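Local coordinates for superoxide dismutase [Fe] (Aquifex pyrophilus, PDB 1COJ), which converts superoxide radicals into hydrogen peroxide and molecular oxygen at an iron ion, one of which is bound in each subunit of the tetramer, at residues L100-I108 against L133-V141. Sequence-based numbering, arbitrary orientation.
Sequences LKKKIEEDI and LDIFSGRLV
In the C-terminal alpha/beta domain of this iron superoxide dismutase, helix 98-107 passes over strand 139-145, at the edge of the three-stranded antiparallel sheet within this chain; residues 100-107 and 139-141 run nearly at right angles (79°). Asp107 holds the strand and Lys103 the end of the turn before it. Leu140 N donates an almost straight hydrogen bond (2.9 Å, 166°) to Asp107 OD1, reaching it from above the carboxylate plane. Lys103 NZ, one helical turn back, meets Asp107 OD1 on its syn side in a 2.8 Å salt bridge. Lysine suits this place because its long chain, CG anti to the backbone N (chi1 -168°) and then bent at chi2 and chi4, also brings Lys103 NZ to Gly138 O (2.8 Å), in the carbonyl plane. Gly138 has a positive phi, which glycine, lacking a CB, adopts readily. Arg139 is a looser partner: Asp107 CG lies over one face of its guanidinium, and Asp107 OD2, well out of that plane, is 3.4 Å from Arg139 NH1, with no N-H pointing at it. Beneath this polar layer Leu140 CD1 presses on Ile104 CG1 (3.6 Å) and Lys103 CG (3.8 Å), apolar groups that meet at the helix-sheet interface; Ile104 also touches Cys114 of helix 111-124, and Leu140 touches Leu159 of strand 157-163. With OD1 gripped by the Lys103 ammonium and the Leu140 N-H, and the Arg139 guanidinium near OD2, Asp107 is probably held ionised, tying helix to strand through charge as well as apolar packing.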
ATOM      1  N   LEU A 100      -7.212  22.317  26.173  1.00 18.28           N
ATOM      2  CA  LEU A 100      -7.431  21.185  25.279  1.00 18.66           C
ATOM      3  C   LEU A 100      -8.916  21.027  24.965  1.00 18.55           C
ATOM      4  O   LEU A 100      -9.297  20.868  23.802  1.00 17.50           O
ATOM      5  CB  LEU A 100      -6.874  19.894  25.888  1.00 18.16           C
ATOM      6  CG  LEU A 100      -7.112  18.614  25.080  1.00 19.65           C
ATOM      7  CD1 LEU A 100      -6.519  18.745  23.681  1.00 18.90           C
ATOM      8  CD2 LEU A 100      -6.516  17.419  25.808  1.00 20.10           C
ATOM      9  N   LYS A 101      -9.754  21.116  25.993  1.00 16.92           N
ATOM     10  CA  LYS A 101     -11.193  20.982  25.810  1.00 16.66           C
ATOM     11  C   LYS A 101     -11.752  22.044  24.872  1.00 15.96           C
ATOM     12  O   LYS A 101     -12.606  21.752  24.035  1.00 17.95           O
ATOM     13  CB  LYS A 101     -11.919  21.059  27.149  1.00 17.53           C
ATOM     14  CG  LYS A 101     -11.680  19.878  28.065  1.00 20.54           C
ATOM     15  CD  LYS A 101     -12.355  20.121  29.406  1.00 23.76           C
ATOM     16  CE  LYS A 101     -12.067  19.003  30.383  1.00 30.50           C
ATOM     17  NZ  LYS A 101     -12.558  19.338  31.748  1.00 34.56           N
ATOM     18  N   LYS A 102     -11.251  23.267  24.992  1.00 15.61           N
ATOM     19  CA  LYS A 102     -11.725  24.362  24.156  1.00 19.71           C
ATOM     20  C   LYS A 102     -11.368  24.167  22.686  1.00 17.99           C
ATOM     21  O   LYS A 102     -12.192  24.420  21.802  1.00 17.77           O
ATOM     22  CB  LYS A 102     -11.179  25.699  24.666  1.00 23.84           C
ATOM     23  CG  LYS A 102     -11.831  26.928  24.036  1.00 33.24           C
ATOM     24  CD  LYS A 102     -13.349  26.942  24.239  1.00 41.38           C
ATOM     25  CE  LYS A 102     -13.730  26.985  25.720  1.00 47.49           C
ATOM     26  NZ  LYS A 102     -15.210  26.945  25.932  1.00 51.25           N
ATOM     27  N   LYS A 103     -10.143  23.719  22.431  1.00 17.22           N
ATOM     28  CA  LYS A 103      -9.679  23.484  21.065  1.00 15.29           C
ATOM     29  C   LYS A 103     -10.496  22.360  20.426  1.00 15.55           C
ATOM     30  O   LYS A 103     -10.916  22.459  19.271  1.00 13.67           O
ATOM     31  CB  LYS A 103      -8.196  23.114  21.071  1.00 15.73           C
ATOM     32  CG  LYS A 103      -7.538  23.122  19.696  1.00 15.80           C
ATOM     33  CD  LYS A 103      -6.713  24.383  19.501  1.00 19.04           C
ATOM     34  CE  LYS A 103      -6.029  24.422  18.139  1.00 19.48           C
ATOM     35  NZ  LYS A 103      -6.969  24.739  17.036  1.00 20.20           N
ATOM     36  N   ILE A 104     -10.719  21.290  21.188  1.00 15.14           N
ATOM     37  CA  ILE A 104     -11.501  20.147  20.716  1.00 15.77           C
ATOM     38  C   ILE A 104     -12.913  20.616  20.389  1.00 16.95           C
ATOM     39  O   ILE A 104     -13.518  20.188  19.402  1.00 16.72           O
ATOM     40  CB  ILE A 104     -11.578  19.032  21.795  1.00 15.59           C
ATOM     41  CG1 ILE A 104     -10.232  18.313  21.907  1.00 15.72           C
ATOM     42  CG2 ILE A 104     -12.700  18.049  21.482  1.00 14.22           C
ATOM     43  CD1 ILE A 104     -10.188  17.254  22.983  1.00 17.98           C
ATOM     44  N   GLU A 105     -13.424  21.513  21.221  1.00 17.55           N
ATOM     45  CA  GLU A 105     -14.758  22.040  21.045  1.00 19.46           C
ATOM     46  C   GLU A 105     -14.894  22.797  19.730  1.00 18.67           C
ATOM     47  O   GLU A 105     -15.814  22.545  18.959  1.00 19.02           O
ATOM     48  CB  GLU A 105     -15.108  22.942  22.218  1.00 22.42           C
ATOM     49  CG  GLU A 105     -16.588  23.201  22.373  1.00 31.51           C
ATOM     50  CD  GLU A 105     -16.901  24.065  23.577  1.00 36.05           C
ATOM     51  OE1 GLU A 105     -17.906  24.802  23.517  1.00 39.34           O
ATOM     52  OE2 GLU A 105     -16.151  24.008  24.580  1.00 38.11           O
ATOM     53  N   GLU A 106     -13.951  23.686  19.448  1.00 20.67           N
ATOM     54  CA  GLU A 106     -14.022  24.459  18.216  1.00 25.46           C
ATOM     55  C   GLU A 106     -13.613  23.708  16.950  1.00 23.54           C
ATOM     56  O   GLU A 106     -14.157  23.969  15.879  1.00 24.48           O
ATOM     57  CB  GLU A 106     -13.263  25.783  18.353  1.00 31.97           C
ATOM     58  CG  GLU A 106     -11.815  25.670  18.785  1.00 43.23           C
ATOM     59  CD  GLU A 106     -11.189  27.028  19.048  1.00 49.00           C
ATOM     60  OE1 GLU A 106     -10.878  27.322  20.223  1.00 52.16           O
ATOM     61  OE2 GLU A 106     -11.015  27.805  18.081  1.00 52.98           O
ATOM     62  N   ASP A 107     -12.688  22.760  17.069  1.00 20.79           N
ATOM     63  CA  ASP A 107     -12.235  21.992  15.911  1.00 18.83           C
ATOM     64  C   ASP A 107     -13.060  20.756  15.617  1.00 18.47           C
ATOM     65  O   ASP A 107     -13.349  20.467  14.462  1.00 18.70           O
ATOM     66  CB  ASP A 107     -10.775  21.567  16.073  1.00 16.13           C
ATOM     67  CG  ASP A 107      -9.811  22.729  15.982  1.00 17.79           C
ATOM     68  OD1 ASP A 107      -8.644  22.540  16.368  1.00 15.34           O
ATOM     69  OD2 ASP A 107     -10.207  23.825  15.526  1.00 20.18           O
ATOM     70  N   ILE A 108     -13.417  20.015  16.661  1.00 18.87           N
ATOM     71  CA  ILE A 108     -14.175  18.781  16.508  1.00 19.65           C
ATOM     72  C   ILE A 108     -15.670  18.916  16.818  1.00 20.58           C
ATOM     73  O   ILE A 108     -16.490  18.218  16.224  1.00 22.31           O
ATOM     74  CB  ILE A 108     -13.585  17.649  17.400  1.00 20.83           C
ATOM     75  CG1 ILE A 108     -12.056  17.571  17.249  1.00 21.62           C
ATOM     76  CG2 ILE A 108     -14.216  16.304  17.038  1.00 21.10           C
ATOM     77  CD1 ILE A 108     -11.577  17.087  15.901  1.00 22.09           C
ATOM     78  N   LEU A 133      -2.340  17.454  16.148  1.00  9.95           N
ATOM     79  CA  LEU A 133      -2.425  18.810  15.631  1.00 11.07           C
ATOM     80  C   LEU A 133      -1.772  18.880  14.252  1.00 10.21           C
ATOM     81  O   LEU A 133      -0.598  18.536  14.083  1.00  8.67           O
ATOM     82  CB  LEU A 133      -1.731  19.801  16.572  1.00 13.67           C
ATOM     83  CG  LEU A 133      -1.798  21.280  16.160  1.00 15.79           C
ATOM     84  CD1 LEU A 133      -3.198  21.831  16.406  1.00 15.72           C
ATOM     85  CD2 LEU A 133      -0.779  22.079  16.944  1.00 20.57           C
ATOM     86  N   ASP A 134      -2.557  19.292  13.267  1.00 10.28           N
ATOM     87  CA  ASP A 134      -2.082  19.438  11.899  1.00  9.86           C
ATOM     88  C   ASP A 134      -1.387  20.804  11.840  1.00 11.30           C
ATOM     89  O   ASP A 134      -2.047  21.844  11.901  1.00 12.26           O
ATOM     90  CB  ASP A 134      -3.286  19.380  10.951  1.00 10.45           C
ATOM     91  CG  ASP A 134      -2.958  19.838   9.534  1.00 10.26           C
ATOM     92  OD1 ASP A 134      -3.880  20.336   8.861  1.00 13.53           O
ATOM     93  OD2 ASP A 134      -1.801  19.703   9.087  1.00 10.97           O
ATOM     94  N   ILE A 135      -0.063  20.807  11.698  1.00  9.94           N
ATOM     95  CA  ILE A 135       0.684  22.064  11.670  1.00 11.98           C
ATOM     96  C   ILE A 135       0.379  22.969  10.485  1.00 14.03           C
ATOM     97  O   ILE A 135       0.674  24.161  10.525  1.00 16.05           O
ATOM     98  CB  ILE A 135       2.211  21.848  11.739  1.00 11.63           C
ATOM     99  CG1 ILE A 135       2.698  21.053  10.524  1.00 11.10           C
ATOM    100  CG2 ILE A 135       2.577  21.158  13.035  1.00 10.76           C
ATOM    101  CD1 ILE A 135       4.204  21.060  10.349  1.00 14.86           C
ATOM    102  N   PHE A 136      -0.221  22.415   9.436  1.00 13.20           N
ATOM    103  CA  PHE A 136      -0.536  23.205   8.253  1.00 13.18           C
ATOM    104  C   PHE A 136      -1.824  24.011   8.374  1.00 15.02           C
ATOM    105  O   PHE A 136      -1.955  25.055   7.734  1.00 16.65           O
ATOM    106  CB  PHE A 136      -0.549  22.324   7.003  1.00 11.95           C
ATOM    107  CG  PHE A 136       0.754  21.602   6.763  1.00 13.41           C
ATOM    108  CD1 PHE A 136       1.914  22.308   6.440  1.00 12.71           C
ATOM    109  CD2 PHE A 136       0.827  20.219   6.892  1.00 11.12           C
ATOM    110  CE1 PHE A 136       3.123  21.644   6.252  1.00 13.23           C
ATOM    111  CE2 PHE A 136       2.032  19.550   6.706  1.00 11.68           C
ATOM    112  CZ  PHE A 136       3.183  20.264   6.386  1.00 13.20           C
ATOM    113  N   SER A 137      -2.740  23.574   9.235  1.00 14.61           N
ATOM    114  CA  SER A 137      -4.006  24.281   9.421  1.00 14.22           C
ATOM    115  C   SER A 137      -4.201  24.754  10.862  1.00 15.09           C
ATOM    116  O   SER A 137      -5.063  25.591  11.134  1.00 15.78           O
ATOM    117  CB  SER A 137      -5.177  23.384   9.024  1.00 13.19           C
ATOM    118  OG  SER A 137      -5.357  22.340   9.970  1.00 11.85           O
ATOM    119  N   GLY A 138      -3.405  24.209  11.776  1.00 14.04           N
ATOM    120  CA  GLY A 138      -3.514  24.568  13.178  1.00 15.19           C
ATOM    121  C   GLY A 138      -4.751  23.968  13.820  1.00 16.07           C
ATOM    122  O   GLY A 138      -5.176  24.409  14.884  1.00 18.49           O
ATOM    123  N   ARG A 139      -5.309  22.939  13.191  1.00 15.75           N
ATOM    124  CA  ARG A 139      -6.508  22.284  13.697  1.00 16.57           C
ATOM    125  C   ARG A 139      -6.244  20.858  14.165  1.00 15.84           C
ATOM    126  O   ARG A 139      -5.340  20.183  13.664  1.00 13.59           O
ATOM    127  CB  ARG A 139      -7.584  22.250  12.611  1.00 21.19           C
ATOM    128  CG  ARG A 139      -8.049  23.615  12.141  1.00 28.82           C
ATOM    129  CD  ARG A 139      -8.771  23.515  10.803  1.00 36.48           C
ATOM    130  NE  ARG A 139      -9.955  22.658  10.850  1.00 43.57           N
ATOM    131  CZ  ARG A 139     -11.053  22.929  11.553  1.00 47.28           C
ATOM    132  NH1 ARG A 139     -11.129  24.037  12.283  1.00 49.56           N
ATOM    133  NH2 ARG A 139     -12.091  22.104  11.499  1.00 48.95           N
ATOM    134  N   LEU A 140      -7.015  20.417  15.154  1.00 12.07           N
ATOM    135  CA  LEU A 140      -6.894  19.055  15.650  1.00 11.98           C
ATOM    136  C   LEU A 140      -7.599  18.203  14.608  1.00 12.24           C
ATOM    137  O   LEU A 140      -8.657  18.588  14.092  1.00 13.85           O
ATOM    138  CB  LEU A 140      -7.591  18.889  17.006  1.00 12.17           C
ATOM    139  CG  LEU A 140      -6.951  19.591  18.206  1.00 13.89           C
ATOM    140  CD1 LEU A 140      -7.797  19.373  19.444  1.00 14.42           C
ATOM    141  CD2 LEU A 140      -5.539  19.077  18.433  1.00 15.00           C
ATOM    142  N   VAL A 141      -6.991  17.075  14.260  1.00 12.67           N
ATOM    143  CA  VAL A 141      -7.556  16.165  13.272  1.00 12.49           C
ATOM    144  C   VAL A 141      -7.366  14.713  13.699  1.00 11.74           C
ATOM    145  O   VAL A 141      -6.467  14.391  14.480  1.00 11.54           O
ATOM    146  CB  VAL A 141      -6.907  16.344  11.868  1.00 13.05           C
ATOM    147  CG1 VAL A 141      -7.090  17.770  11.363  1.00 17.02           C
ATOM    148  CG2 VAL A 141      -5.435  15.984  11.907  1.00 13.37           C
TER
HETATM  149  O   HOH W   1     -14.870  23.379  13.132  1.00 47.56           O